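Local coordinates for putative exported protein (Bordetella pertussis, PDB 2DVZ) that binds glutamate as a periplasmic solute receptor of the Bug family and probably delivers it for uptake into the cell, at residues A15-A20 against L48-V53; S85-N90 against L98-I103; V118-P123 against E191-N196. One frame throughout, in Å; residues are numbered along the deposited sequence.

Interaction 1 of 3, residues A15-A20 against L48-V53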
ATOM      1  N   ALA A  15     -11.966 -16.088 -27.164  1.00 26.52           N
ATOM      2  CA  ALA A  15     -11.487 -14.680 -26.904  1.00 26.40           C
ATOM      3  C   ALA A  15     -11.436 -14.325 -25.399  1.00 25.53           C
ATOM      4  O   ALA A  15     -12.394 -14.531 -24.647  1.00 25.75           O
ATOM      5  CB  ALA A  15     -12.325 -13.644 -27.698  1.00 26.88           C
ATOM      6  N   TYR A  16     -10.288 -13.808 -24.977  1.00 24.75           N
ATOM      7  CA  TYR A  16     -10.050 -13.419 -23.591  1.00 22.72           C
ATOM      8  C   TYR A  16     -11.129 -12.411 -23.099  1.00 22.65           C
ATOM      9  O   TYR A  16     -11.476 -11.481 -23.827  1.00 23.75           O
ATOM     10  CB  TYR A  16      -8.642 -12.835 -23.478  1.00 21.23           C
ATOM     11  CG  TYR A  16      -8.294 -12.426 -22.078  1.00 19.35           C
ATOM     12  CD1 TYR A  16      -7.720 -13.348 -21.195  1.00 16.77           C
ATOM     13  CD2 TYR A  16      -8.584 -11.143 -21.612  1.00 18.85           C
ATOM     14  CE1 TYR A  16      -7.443 -13.032 -19.909  1.00 17.58           C
ATOM     15  CE2 TYR A  16      -8.288 -10.798 -20.276  1.00 18.74           C
ATOM     16  CZ  TYR A  16      -7.712 -11.758 -19.439  1.00 18.69           C
ATOM     17  OH  TYR A  16      -7.384 -11.472 -18.137  1.00 17.62           O
ATOM     18  N   PRO A  17     -11.697 -12.622 -21.891  1.00 21.74           N
ATOM     19  CA  PRO A  17     -11.537 -13.782 -21.012  1.00 21.05           C
ATOM     20  C   PRO A  17     -12.683 -14.780 -21.234  1.00 20.54           C
ATOM     21  O   PRO A  17     -13.799 -14.352 -21.454  1.00 20.20           O
ATOM     22  CB  PRO A  17     -11.601 -13.172 -19.610  1.00 20.78           C
ATOM     23  CG  PRO A  17     -12.275 -11.769 -19.799  1.00 21.37           C
ATOM     24  CD  PRO A  17     -12.562 -11.606 -21.277  1.00 21.48           C
ATOM     25  N   SER A  18     -12.399 -16.086 -21.151  1.00 20.17           N
ATOM     26  CA  SER A  18     -13.373 -17.138 -21.449  1.00 19.95           C
ATOM     27  C   SER A  18     -13.679 -17.917 -20.178  1.00 20.01           C
ATOM     28  O   SER A  18     -14.624 -18.732 -20.108  1.00 20.89           O
ATOM     29  CB  SER A  18     -12.849 -18.044 -22.586  1.00 20.04           C
ATOM     30  OG  SER A  18     -11.609 -18.670 -22.237  1.00 19.73           O
ATOM     31  N   LYS A  19     -12.903 -17.607 -19.144  1.00 19.66           N
ATOM     32  CA  LYS A  19     -13.072 -18.190 -17.824  1.00 18.67           C
ATOM     33  C   LYS A  19     -12.666 -17.169 -16.703  1.00 18.52           C
ATOM     34  O   LYS A  19     -12.183 -16.072 -16.994  1.00 17.89           O
ATOM     35  CB  LYS A  19     -12.229 -19.467 -17.759  1.00 18.70           C
ATOM     36  CG  LYS A  19     -10.754 -19.219 -17.792  1.00 18.44           C
ATOM     37  CD  LYS A  19      -9.950 -20.475 -17.905  1.00 18.44           C
ATOM     38  CE  LYS A  19      -8.503 -20.136 -17.759  1.00 19.19           C
ATOM     39  NZ  LYS A  19      -7.545 -21.181 -18.219  1.00 21.03           N
ATOM     40  N   ALA A  20     -12.872 -17.558 -15.442  1.00 18.07           N
ATOM     41  CA  ALA A  20     -12.436 -16.807 -14.261  1.00 17.51           C
ATOM     42  C   ALA A  20     -10.969 -16.398 -14.282  1.00 17.26           C
ATOM     43  O   ALA A  20     -10.086 -17.160 -14.717  1.00 17.07           O
ATOM     44  CB  ALA A  20     -12.719 -17.597 -12.965  1.00 17.14           C
ATOM     45  N   LEU A  48     -16.051  -7.238 -17.701  1.00 22.18           N
ATOM     46  CA  LEU A  48     -15.360  -8.305 -18.430  1.00 21.30           C
ATOM     47  C   LEU A  48     -16.248  -9.528 -18.729  1.00 21.09           C
ATOM     48  O   LEU A  48     -15.942 -10.311 -19.629  1.00 21.73           O
ATOM     49  CB  LEU A  48     -14.055  -8.722 -17.718  1.00 20.80           C
ATOM     50  CG  LEU A  48     -12.878  -7.723 -17.741  1.00 18.81           C
ATOM     51  CD1 LEU A  48     -11.753  -8.079 -16.721  1.00 17.24           C
ATOM     52  CD2 LEU A  48     -12.340  -7.581 -19.136  1.00 17.30           C
ATOM     53  N   GLY A  49     -17.335  -9.675 -17.986  1.00 20.74           N
ATOM     54  CA  GLY A  49     -18.252 -10.806 -18.146  1.00 20.89           C
ATOM     55  C   GLY A  49     -17.657 -12.134 -17.681  1.00 20.79           C
ATOM     56  O   GLY A  49     -18.142 -13.208 -18.088  1.00 20.43           O
ATOM     57  N   GLN A  50     -16.619 -12.045 -16.824  1.00 19.47           N
ATOM     58  CA  GLN A  50     -16.033 -13.181 -16.124  1.00 18.74           C
ATOM     59  C   GLN A  50     -15.744 -12.833 -14.673  1.00 19.08           C
ATOM     60  O   GLN A  50     -15.377 -11.710 -14.368  1.00 18.64           O
ATOM     61  CB  GLN A  50     -14.740 -13.678 -16.800  1.00 17.85           C
ATOM     62  CG  GLN A  50     -14.908 -14.257 -18.190  1.00 15.67           C
ATOM     63  CD  GLN A  50     -15.830 -15.462 -18.279  1.00 15.25           C
ATOM     64  OE1 GLN A  50     -15.995 -16.228 -17.320  1.00 16.58           O
ATOM     65  NE2 GLN A  50     -16.436 -15.643 -19.442  1.00 14.25           N
ATOM     66  N   PRO A  51     -15.913 -13.803 -13.757  1.00 19.82           N
ATOM     67  CA  PRO A  51     -15.432 -13.511 -12.392  1.00 20.14           C
ATOM     68  C   PRO A  51     -13.919 -13.255 -12.295  1.00 19.78           C
ATOM     69  O   PRO A  51     -13.126 -13.849 -13.030  1.00 19.58           O
ATOM     70  CB  PRO A  51     -15.791 -14.777 -11.601  1.00 20.11           C
ATOM     71  CG  PRO A  51     -15.948 -15.856 -12.683  1.00 20.36           C
ATOM     72  CD  PRO A  51     -16.536 -15.140 -13.853  1.00 19.55           C
HETATM   73  N   MSE A  52     -13.567 -12.334 -11.405  1.00 19.59           N
HETATM   74  CA  MSE A  52     -12.213 -12.087 -10.989  1.00 20.01           C
HETATM   75  C   MSE A  52     -12.142 -12.453  -9.530  1.00 18.61           C
HETATM   76  O   MSE A  52     -12.768 -11.823  -8.695  1.00 18.24           O
HETATM   77  CB  MSE A  52     -11.866 -10.625 -11.182  1.00 19.81           C
HETATM   78  CG  MSE A  52     -11.748 -10.246 -12.644  1.00 21.60           C
HETATM   79 SE   MSE A  52     -11.147  -8.429 -12.795  1.00 25.16          SE
HETATM   80  CE  MSE A  52      -9.228  -8.658 -13.131  1.00 22.49           C
ATOM     81  N   VAL A  53     -11.387 -13.495  -9.220  1.00 17.76           N
ATOM     82  CA  VAL A  53     -11.460 -14.084  -7.906  1.00 16.79           C
ATOM     83  C   VAL A  53     -10.199 -13.743  -7.129  1.00 16.45           C
ATOM     84  O   VAL A  53      -9.102 -14.107  -7.512  1.00 15.84           O
ATOM     85  CB  VAL A  53     -11.753 -15.617  -8.002  1.00 16.83           C
ATOM     86  CG1 VAL A  53     -11.884 -16.247  -6.631  1.00 14.98           C
ATOM     87  CG2 VAL A  53     -13.029 -15.825  -8.769  1.00 16.79           C
TER

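Interaction 2 of 3, residues S85-N90 against L98-I103. With GLU (glutamic acid), chain G.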
ATOM      1  N   SER A  85       5.306  -2.080  -1.614  1.00 12.55           N
ATOM      2  CA  SER A  85       6.067  -3.096  -0.906  1.00 13.82           C
ATOM      3  C   SER A  85       6.669  -4.072  -1.921  1.00 14.45           C
ATOM      4  O   SER A  85       7.862  -4.355  -1.900  1.00 14.69           O
ATOM      5  CB  SER A  85       5.188  -3.851   0.102  1.00 13.77           C
ATOM      6  OG  SER A  85       4.855  -3.012   1.204  1.00 14.20           O
ATOM      7  N   THR A  86       5.834  -4.547  -2.832  1.00 14.94           N
ATOM      8  CA  THR A  86       6.245  -5.627  -3.750  1.00 14.64           C
ATOM      9  C   THR A  86       7.058  -5.130  -4.952  1.00 14.73           C
ATOM     10  O   THR A  86       7.907  -5.851  -5.465  1.00 15.31           O
ATOM     11  CB  THR A  86       5.042  -6.515  -4.174  1.00 13.78           C
ATOM     12  OG1 THR A  86       4.001  -5.694  -4.719  1.00 11.21           O
ATOM     13  CG2 THR A  86       4.493  -7.304  -2.968  1.00 12.47           C
HETATM   14  N   MSE A  87       6.836  -3.887  -5.348  1.00 14.89           N
HETATM   15  CA  MSE A  87       7.477  -3.330  -6.531  1.00 15.72           C
HETATM   16  C   MSE A  87       8.820  -2.657  -6.245  1.00 15.40           C
HETATM   17  O   MSE A  87       9.680  -2.577  -7.114  1.00 14.97           O
HETATM   18  CB  MSE A  87       6.525  -2.356  -7.268  1.00 16.45           C
HETATM   19  CG  MSE A  87       5.271  -3.002  -7.891  1.00 18.24           C
HETATM   20 SE   MSE A  87       5.728  -4.292  -9.317  1.00 25.68          SE
HETATM   21  CE  MSE A  87       5.755  -5.967  -8.250  1.00 18.80           C
ATOM     22  N   ALA A  88       9.002  -2.203  -5.016  1.00 15.90           N
ATOM     23  CA  ALA A  88      10.091  -1.279  -4.692  1.00 16.90           C
ATOM     24  C   ALA A  88      10.867  -1.632  -3.419  1.00 17.39           C
ATOM     25  O   ALA A  88      12.095  -1.708  -3.438  1.00 17.72           O
ATOM     26  CB  ALA A  88       9.528   0.161  -4.586  1.00 16.08           C
ATOM     27  N   VAL A  89      10.155  -1.815  -2.304  1.00 18.23           N
ATOM     28  CA  VAL A  89      10.827  -1.930  -1.006  1.00 17.79           C
ATOM     29  C   VAL A  89      11.367  -3.338  -0.774  1.00 18.22           C
ATOM     30  O   VAL A  89      12.485  -3.492  -0.298  1.00 18.56           O
ATOM     31  CB  VAL A  89       9.934  -1.459   0.198  1.00 17.35           C
ATOM     32  CG1 VAL A  89      10.770  -1.339   1.489  1.00 15.44           C
ATOM     33  CG2 VAL A  89       9.248  -0.149  -0.102  1.00 15.63           C
ATOM     34  N   ASN A  90      10.580  -4.359  -1.081  1.00 18.54           N
ATOM     35  CA  ASN A  90      11.083  -5.734  -0.965  1.00 19.65           C
ATOM     36  C   ASN A  90      12.367  -6.040  -1.729  1.00 20.39           C
ATOM     37  O   ASN A  90      13.273  -6.665  -1.177  1.00 20.67           O
ATOM     38  CB  ASN A  90      10.012  -6.755  -1.313  1.00 19.38           C
ATOM     39  CG  ASN A  90       9.694  -7.649  -0.154  1.00 20.11           C
ATOM     40  OD1 ASN A  90      10.561  -8.369   0.334  1.00 22.04           O
ATOM     41  ND2 ASN A  90       8.457  -7.615   0.301  1.00 20.74           N
ATOM     42  N   LEU A  98      15.681 -12.113  -3.078  1.00 28.67           N
ATOM     43  CA  LEU A  98      14.266 -12.015  -3.456  1.00 27.61           C
ATOM     44  C   LEU A  98      14.060 -12.850  -4.745  1.00 27.55           C
ATOM     45  O   LEU A  98      14.827 -12.690  -5.697  1.00 27.68           O
ATOM     46  CB  LEU A  98      13.847 -10.548  -3.648  1.00 26.83           C
ATOM     47  CG  LEU A  98      12.342 -10.253  -3.689  1.00 26.09           C
ATOM     48  CD1 LEU A  98      11.749 -10.283  -2.297  1.00 25.55           C
ATOM     49  CD2 LEU A  98      12.102  -8.911  -4.339  1.00 24.60           C
ATOM     50  N   PRO A  99      13.062 -13.763  -4.763  1.00 27.26           N
ATOM     51  CA  PRO A  99      12.771 -14.651  -5.902  1.00 27.34           C
ATOM     52  C   PRO A  99      12.052 -14.044  -7.134  1.00 28.20           C
ATOM     53  O   PRO A  99      11.553 -14.805  -7.985  1.00 29.15           O
ATOM     54  CB  PRO A  99      11.870 -15.723  -5.289  1.00 27.00           C
ATOM     55  CG  PRO A  99      11.910 -15.471  -3.813  1.00 27.85           C
ATOM     56  CD  PRO A  99      12.167 -14.041  -3.637  1.00 26.94           C
ATOM     57  N   TYR A 100      11.986 -12.715  -7.242  1.00 27.49           N
ATOM     58  CA  TYR A 100      11.401 -12.088  -8.418  1.00 26.59           C
ATOM     59  C   TYR A 100      12.088 -10.751  -8.644  1.00 26.60           C
ATOM     60  O   TYR A 100      12.645 -10.199  -7.732  1.00 26.47           O
ATOM     61  CB  TYR A 100       9.871 -11.930  -8.273  1.00 26.63           C
ATOM     62  CG  TYR A 100       9.439 -10.932  -7.208  1.00 25.16           C
ATOM     63  CD1 TYR A 100       9.284  -9.590  -7.519  1.00 25.31           C
ATOM     64  CD2 TYR A 100       9.201 -11.340  -5.897  1.00 24.52           C
ATOM     65  CE1 TYR A 100       8.888  -8.655  -6.551  1.00 26.78           C
ATOM     66  CE2 TYR A 100       8.809 -10.430  -4.921  1.00 25.53           C
ATOM     67  CZ  TYR A 100       8.661  -9.087  -5.251  1.00 25.90           C
ATOM     68  OH  TYR A 100       8.298  -8.178  -4.305  1.00 25.15           O
ATOM     69  N   ASP A 101      12.099 -10.287  -9.885  1.00 27.31           N
ATOM     70  CA  ASP A 101      12.527  -8.948 -10.245  1.00 28.37           C
ATOM     71  C   ASP A 101      11.201  -8.221 -10.553  1.00 28.03           C
ATOM     72  O   ASP A 101      10.487  -8.627 -11.460  1.00 27.53           O
ATOM     73  CB  ASP A 101      13.462  -9.016 -11.469  1.00 29.59           C
ATOM     74  CG  ASP A 101      14.037  -7.652 -11.897  1.00 32.42           C
ATOM     75  OD1 ASP A 101      13.357  -6.578 -11.873  1.00 33.20           O
ATOM     76  OD2 ASP A 101      15.211  -7.689 -12.320  1.00 36.81           O
ATOM     77  N   PRO A 102      10.849  -7.182  -9.753  1.00 27.99           N
ATOM     78  CA  PRO A 102       9.561  -6.497  -9.932  1.00 27.69           C
ATOM     79  C   PRO A 102       9.356  -5.960 -11.358  1.00 27.12           C
ATOM     80  O   PRO A 102       8.237  -5.917 -11.862  1.00 26.00           O
ATOM     81  CB  PRO A 102       9.630  -5.327  -8.909  1.00 27.13           C
ATOM     82  CG  PRO A 102      11.120  -5.161  -8.624  1.00 27.65           C
ATOM     83  CD  PRO A 102      11.634  -6.575  -8.653  1.00 27.65           C
ATOM     84  N   ILE A 103      10.441  -5.551 -11.992  1.00 27.87           N
ATOM     85  CA  ILE A 103      10.339  -4.880 -13.291  1.00 28.19           C
ATOM     86  C   ILE A 103      10.378  -5.874 -14.460  1.00 28.15           C
ATOM     87  O   ILE A 103       9.534  -5.804 -15.352  1.00 28.34           O
ATOM     88  CB  ILE A 103      11.343  -3.694 -13.408  1.00 28.55           C
ATOM     89  CG1 ILE A 103      10.997  -2.628 -12.346  1.00 28.83           C
ATOM     90  CG2 ILE A 103      11.387  -3.101 -14.870  1.00 28.33           C
ATOM     91  CD1 ILE A 103      12.063  -1.569 -12.097  1.00 27.95           C
TER
HETATM   92  N   GLU G1055       1.947  -2.306   2.966  1.00 11.71           N
HETATM   93  CA  GLU G1055       1.228  -2.666   1.729  1.00 11.29           C
HETATM   94  C   GLU G1055       1.512  -1.690   0.599  1.00 12.00           C
HETATM   95  O   GLU G1055       0.658  -0.970   0.072  1.00 12.47           O
HETATM   96  CB  GLU G1055      -0.260  -2.864   2.003  1.00 11.17           C
HETATM   97  CG  GLU G1055      -0.510  -3.687   3.280  1.00  8.76           C
HETATM   98  CD  GLU G1055      -1.774  -4.497   3.250  1.00  9.91           C
HETATM   99  OE1 GLU G1055      -2.458  -4.437   2.207  1.00 10.90           O
HETATM  100  OE2 GLU G1055      -2.080  -5.224   4.261  1.00 10.40           O
HETATM  101  OXT GLU G1055       2.665  -1.652   0.138  1.00 12.13           O

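Interaction 3 of 3, residues V118-P123 against E191-N196. With GLU (glutamic acid), chain G.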
ATOM      1  N   VAL A 118      -0.642   7.028   6.389  1.00  9.98           N
ATOM      2  CA  VAL A 118      -1.109   7.654   7.621  1.00  8.90           C
ATOM      3  C   VAL A 118      -0.299   7.140   8.785  1.00  8.87           C
ATOM      4  O   VAL A 118       0.011   5.960   8.819  1.00  8.86           O
ATOM      5  CB  VAL A 118      -2.637   7.405   7.871  1.00  8.69           C
ATOM      6  CG1 VAL A 118      -3.005   5.867   8.071  1.00  5.05           C
ATOM      7  CG2 VAL A 118      -3.192   8.340   8.994  1.00  5.21           C
ATOM      8  N   VAL A 119       0.053   8.024   9.723  1.00  8.76           N
ATOM      9  CA  VAL A 119       0.536   7.576  11.034  1.00  8.95           C
ATOM     10  C   VAL A 119      -0.603   7.821  12.038  1.00  9.79           C
ATOM     11  O   VAL A 119      -1.103   8.943  12.191  1.00  9.97           O
ATOM     12  CB  VAL A 119       1.939   8.177  11.461  1.00  9.51           C
ATOM     13  CG1 VAL A 119       1.951   9.722  11.549  1.00  8.84           C
ATOM     14  CG2 VAL A 119       2.461   7.538  12.760  1.00  8.01           C
ATOM     15  N   ALA A 120      -1.033   6.747  12.695  1.00  9.14           N
ATOM     16  CA  ALA A 120      -2.106   6.855  13.629  1.00  9.13           C
ATOM     17  C   ALA A 120      -1.710   6.275  14.991  1.00  9.43           C
ATOM     18  O   ALA A 120      -0.708   5.500  15.122  1.00  8.48           O
ATOM     19  CB  ALA A 120      -3.390   6.184  13.069  1.00  9.05           C
ATOM     20  N   VAL A 121      -2.463   6.700  16.010  1.00  8.98           N
ATOM     21  CA  VAL A 121      -2.212   6.243  17.360  1.00  9.49           C
ATOM     22  C   VAL A 121      -3.484   5.638  17.966  1.00 10.23           C
ATOM     23  O   VAL A 121      -4.620   5.938  17.565  1.00 10.34           O
ATOM     24  CB  VAL A 121      -1.530   7.320  18.304  1.00  9.10           C
ATOM     25  CG1 VAL A 121      -0.189   7.710  17.811  1.00  6.74           C
ATOM     26  CG2 VAL A 121      -2.404   8.570  18.507  1.00  9.54           C
ATOM     27  N   ASN A 122      -3.273   4.757  18.918  1.00 10.69           N
ATOM     28  CA  ASN A 122      -4.355   4.385  19.807  1.00 12.04           C
ATOM     29  C   ASN A 122      -4.845   5.668  20.545  1.00 12.36           C
ATOM     30  O   ASN A 122      -4.031   6.487  20.954  1.00 12.46           O
ATOM     31  CB  ASN A 122      -3.896   3.274  20.785  1.00 10.98           C
ATOM     32  CG  ASN A 122      -4.999   2.842  21.720  1.00 12.60           C
ATOM     33  OD1 ASN A 122      -5.272   3.509  22.735  1.00 15.30           O
ATOM     34  ND2 ASN A 122      -5.663   1.752  21.381  1.00 10.98           N
ATOM     35  N   PRO A 123      -6.163   5.829  20.724  1.00 13.14           N
ATOM     36  CA  PRO A 123      -6.677   7.076  21.316  1.00 14.25           C
ATOM     37  C   PRO A 123      -6.208   7.399  22.740  1.00 16.27           C
ATOM     38  O   PRO A 123      -6.197   8.588  23.143  1.00 18.27           O
ATOM     39  CB  PRO A 123      -8.186   6.887  21.278  1.00 14.97           C
ATOM     40  CG  PRO A 123      -8.441   5.729  20.266  1.00 13.69           C
ATOM     41  CD  PRO A 123      -7.238   4.864  20.417  1.00 12.98           C
ATOM     42  N   GLU A 191       0.909   0.862  20.250  1.00 13.90           N
ATOM     43  CA  GLU A 191       0.384   2.212  20.495  1.00 14.44           C
ATOM     44  C   GLU A 191       0.229   2.984  19.153  1.00 14.12           C
ATOM     45  O   GLU A 191      -0.689   3.789  18.978  1.00 13.96           O
ATOM     46  CB  GLU A 191       1.290   2.965  21.515  1.00 14.87           C
ATOM     47  CG  GLU A 191       1.511   2.266  22.953  1.00 17.57           C
ATOM     48  CD  GLU A 191       2.387   0.927  23.014  1.00 19.38           C
ATOM     49  OE1 GLU A 191       3.347   0.716  22.215  1.00 13.03           O
ATOM     50  OE2 GLU A 191       2.105   0.089  23.945  1.00 23.34           O
ATOM     51  N   LEU A 192       1.138   2.700  18.215  1.00 13.44           N
ATOM     52  CA  LEU A 192       1.236   3.383  16.930  1.00 12.08           C
ATOM     53  C   LEU A 192       1.009   2.387  15.795  1.00 11.84           C
ATOM     54  O   LEU A 192       1.240   1.171  15.945  1.00 11.78           O
ATOM     55  CB  LEU A 192       2.636   4.028  16.749  1.00 11.80           C
ATOM     56  CG  LEU A 192       3.082   5.332  17.445  1.00 11.95           C
ATOM     57  CD1 LEU A 192       2.926   5.383  19.010  1.00  9.49           C
ATOM     58  CD2 LEU A 192       4.512   5.671  17.035  1.00 10.50           C
ATOM     59  N   ILE A 193       0.565   2.913  14.661  1.00 11.33           N
ATOM     60  CA  ILE A 193       0.515   2.145  13.434  1.00 11.15           C
ATOM     61  C   ILE A 193       0.931   3.038  12.303  1.00 11.86           C
ATOM     62  O   ILE A 193       0.536   4.201  12.241  1.00 12.67           O
ATOM     63  CB  ILE A 193      -0.872   1.504  13.172  1.00 11.56           C
ATOM     64  CG1 ILE A 193      -0.792   0.463  12.031  1.00 10.40           C
ATOM     65  CG2 ILE A 193      -1.994   2.572  12.988  1.00 12.37           C
ATOM     66  CD1 ILE A 193      -2.068  -0.200  11.670  1.00  9.42           C
ATOM     67  N   PHE A 194       1.777   2.506  11.424  1.00 11.74           N
ATOM     68  CA  PHE A 194       2.020   3.141  10.134  1.00 10.55           C
ATOM     69  C   PHE A 194       1.213   2.362   9.126  1.00 11.18           C
ATOM     70  O   PHE A 194       1.400   1.155   8.994  1.00 11.64           O
ATOM     71  CB  PHE A 194       3.505   3.112   9.809  1.00  9.96           C
ATOM     72  CG  PHE A 194       4.311   4.086  10.622  1.00  8.23           C
ATOM     73  CD1 PHE A 194       4.620   5.354  10.110  1.00  7.42           C
ATOM     74  CD2 PHE A 194       4.750   3.756  11.905  1.00  8.31           C
ATOM     75  CE1 PHE A 194       5.347   6.260  10.880  1.00  8.68           C
ATOM     76  CE2 PHE A 194       5.484   4.690  12.701  1.00  6.90           C
ATOM     77  CZ  PHE A 194       5.775   5.921  12.188  1.00  7.85           C
ATOM     78  N   ASP A 195       0.277   3.030   8.455  1.00 11.32           N
ATOM     79  CA  ASP A 195      -0.594   2.360   7.516  1.00 11.26           C
ATOM     80  C   ASP A 195      -0.802   3.134   6.214  1.00 11.71           C
ATOM     81  O   ASP A 195      -0.431   4.322   6.089  1.00 10.95           O
ATOM     82  CB  ASP A 195      -1.955   2.072   8.162  1.00 11.29           C
ATOM     83  CG  ASP A 195      -2.695   0.931   7.485  1.00 12.49           C
ATOM     84  OD1 ASP A 195      -2.092   0.252   6.616  1.00 14.48           O
ATOM     85  OD2 ASP A 195      -3.881   0.711   7.817  1.00 12.67           O
ATOM     86  N   ASN A 196      -1.365   2.411   5.240  1.00 11.84           N
ATOM     87  CA  ASN A 196      -1.952   2.996   4.066  1.00 11.81           C
ATOM     88  C   ASN A 196      -3.332   3.336   4.548  1.00 11.78           C
ATOM     89  O   ASN A 196      -3.959   2.564   5.266  1.00 12.45           O
ATOM     90  CB  ASN A 196      -2.010   1.994   2.884  1.00 12.30           C
ATOM     91  CG  ASN A 196      -0.759   1.047   2.807  1.00 11.68           C
ATOM     92  OD1 ASN A 196      -0.887  -0.160   3.024  1.00 13.33           O
ATOM     93  ND2 ASN A 196       0.409   1.592   2.511  1.00  8.16           N
TER
HETATM   94  N   GLU G1055       1.947  -2.306   2.966  1.00 11.71           N
HETATM   95  CA  GLU G1055       1.228  -2.666   1.729  1.00 11.29           C
HETATM   96  C   GLU G1055       1.512  -1.690   0.599  1.00 12.00           C
HETATM   97  O   GLU G1055       0.658  -0.970   0.072  1.00 12.47           O
HETATM   98  CB  GLU G1055      -0.260  -2.864   2.003  1.00 11.17           C
HETATM   99  CG  GLU G1055      -0.510  -3.687   3.280  1.00  8.76           C
HETATM  100  CD  GLU G1055      -1.774  -4.497   3.250  1.00  9.91           C
HETATM  101  OE1 GLU G1055      -2.458  -4.437   2.207  1.00 10.90           O
HETATM  102  OE2 GLU G1055      -2.080  -5.224   4.261  1.00 10.40           O
HETATM  103  OXT GLU G1055       2.665  -1.652   0.138  1.00 12.13           O

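Interaction 1 of 3, residues A15-A20 against L48-V53
P17 and Q50 form the middle of this contact, the proline ring lying against the aliphatic part of the glutamine. CB of P17 is 3.8 Å from CG of Q50, and the ring also reaches L48, its CG 4.1 Å from L48 CB. A cis peptide bond before P17, a geometry proline tolerates far better than other residues, turns the chain here and sets P17 CB over one face of the Y16 ring. Y16 itself is directed to helix 253-267, touching V255 and L259, and its OH is hydrogen-bonded to G76 O.

Q50 follows the backbone of the other segment from P17 to K19. With CG beside its backbone N (chi1 -65°) and a second bend at chi2 (-60°), the chain folds along that backbone, so that CG comes 3.4 Å from P17 O and 3.5 Å from K19 O. These are packing contacts; no hydrogen bond joins the two segments. Further along, A20 meets P51: methyl CB stands 3.7 Å from ring CG, while A20 CA makes a CA-H...O contact with P51 O at 3.3 Å. A small alanine suits so close a backbone approach.

The solvent side is looser. S18 and K19 start their side chains away from segment 48-53, and polar residues suit this exposed loop; S18 N is hydrogen-bonded to Y77 OH, and K19 makes a cation-pi contact with Y77. G49, the first residue past helix 32-48, has the positive phi (70°) that glycine accepts readily. The arrangement lies where the two parallel strands of a beta-alpha-beta crossover, 21-25 and 52-56 joined by helix 32-48, are entered; it is probably right-handed, as is usual for such units in the alpha/beta domains of periplasmic binding proteins.

Interaction 2 of 3, residues S85-N90 against L98-I103
M87 and P102 mark the nearest backbone approach, their CA atoms 5.1 Å apart, where a helical segment with a wider pi-type turn, closed by N90 N to S85 O, meets an irregular loop. The polar link is made by Y100, whose OH donates to T86 O over 2.6 Å. It arrives in the carbonyl plane on a lone pair, with a C=O...O angle of 116°; T86 O belongs to the widened turn. A tyrosine suits this place because its long flat side chain reaches from the loop to the helix backbone and carries a donor at its end; chi1 of 68° aims it at the helix, and L98 CD2 lies over one ring face.

Beside it the P102 ring fits against M87: CB and CG are each 3.3 Å from M87 O, and the methyl CE of selenomethionine M87, on a chain bent at chi2 and chi3, comes back to within 4.0 Å of P102 CB. At the far end the N90 and L98 side chains cross at about a right angle, N90 OD1 3.5 Å from L98 CD1, while N90 ND2 is hydrogen-bonded to A60 O.

On the ligand side, S85 grips one carboxylate oxygen of the bound glutamate twice, OXT lying 2.8 Å from OG and 3.2 Å from the backbone N. Holding an alpha-carboxylate by a serine hydroxyl and a backbone N-H at the N-terminal end of a helix is how this pocket, where T33, S149 and S178 also bond the ligand, binds glutamate, and probably how related Bug receptors do.

Interaction 3 of 3, residues V118-P123 against E191-N196
An antiparallel beta ladder joins the C-terminal end of strand 106-121 to strand 192-196, which runs into the glutamate pocket at N196. V118 with D195 and A120 with I193 are hydrogen-bonded pairs, each linked in both directions; V119 with F194 and V121 with L192 are the non-hydrogen-bonded pairs between and beyond them. The bond from D195 N to V118 O is nearly straight, 177° at the hydrogen and 3.0 Å long. Past the end of the strand, N122 N still reaches E191 O at 2.8 Å.

On the face of V119 and V121, V119 lies alongside F194. Its CG2, anti to the backbone N, stands over one ring face, 3.9 Å from the centroid in a CH-pi contact, while V121 CG1 comes within 4.1 Å of L192 CG. Valine, leucine and phenylalanine suit this buried, apolar face. The other face carries A120, small enough to let I193 CG2 approach its CB at 3.9 Å, and V118, whose CG1 is 3.9 Å from D195 CB.

The carboxylate of D195 turns from V118 to three serines: OD1 takes S178 OG, a residue of the glutamate site, and OD2 takes S199 OG and S200 OG, so the buried carboxylate, probably charged, is met by hydroxyls.

Around the ladder, strand 210-215 pairs with the other edge of strand 106-121 and strand 145-148 with that of 192-196. Helix 178-187 packs on I193 and D195, whereas M158 and F162 of helix 154-166 meet F194 on the opposite face.

The three contacts follow one another along the chain without overlap. Interactions 1 and 3 reach the same mixed sheet yet lie on opposite sides of the chain's centre, with centres about 38 Å apart; interaction 1, at the surface, is remote from the ligand. Interactions 2 and 3 have centres about 25 Å apart but approach to about 7 Å at their nearest atoms, and both touch the bound glutamate, through S85 and N196. Helix 84-93 of interaction 2 and strand 106-121 of interaction 3 are consecutive elements. The ligand thus lies between elements from opposite sides of the centre, consistent with the closed, bound form of a periplasmic receptor.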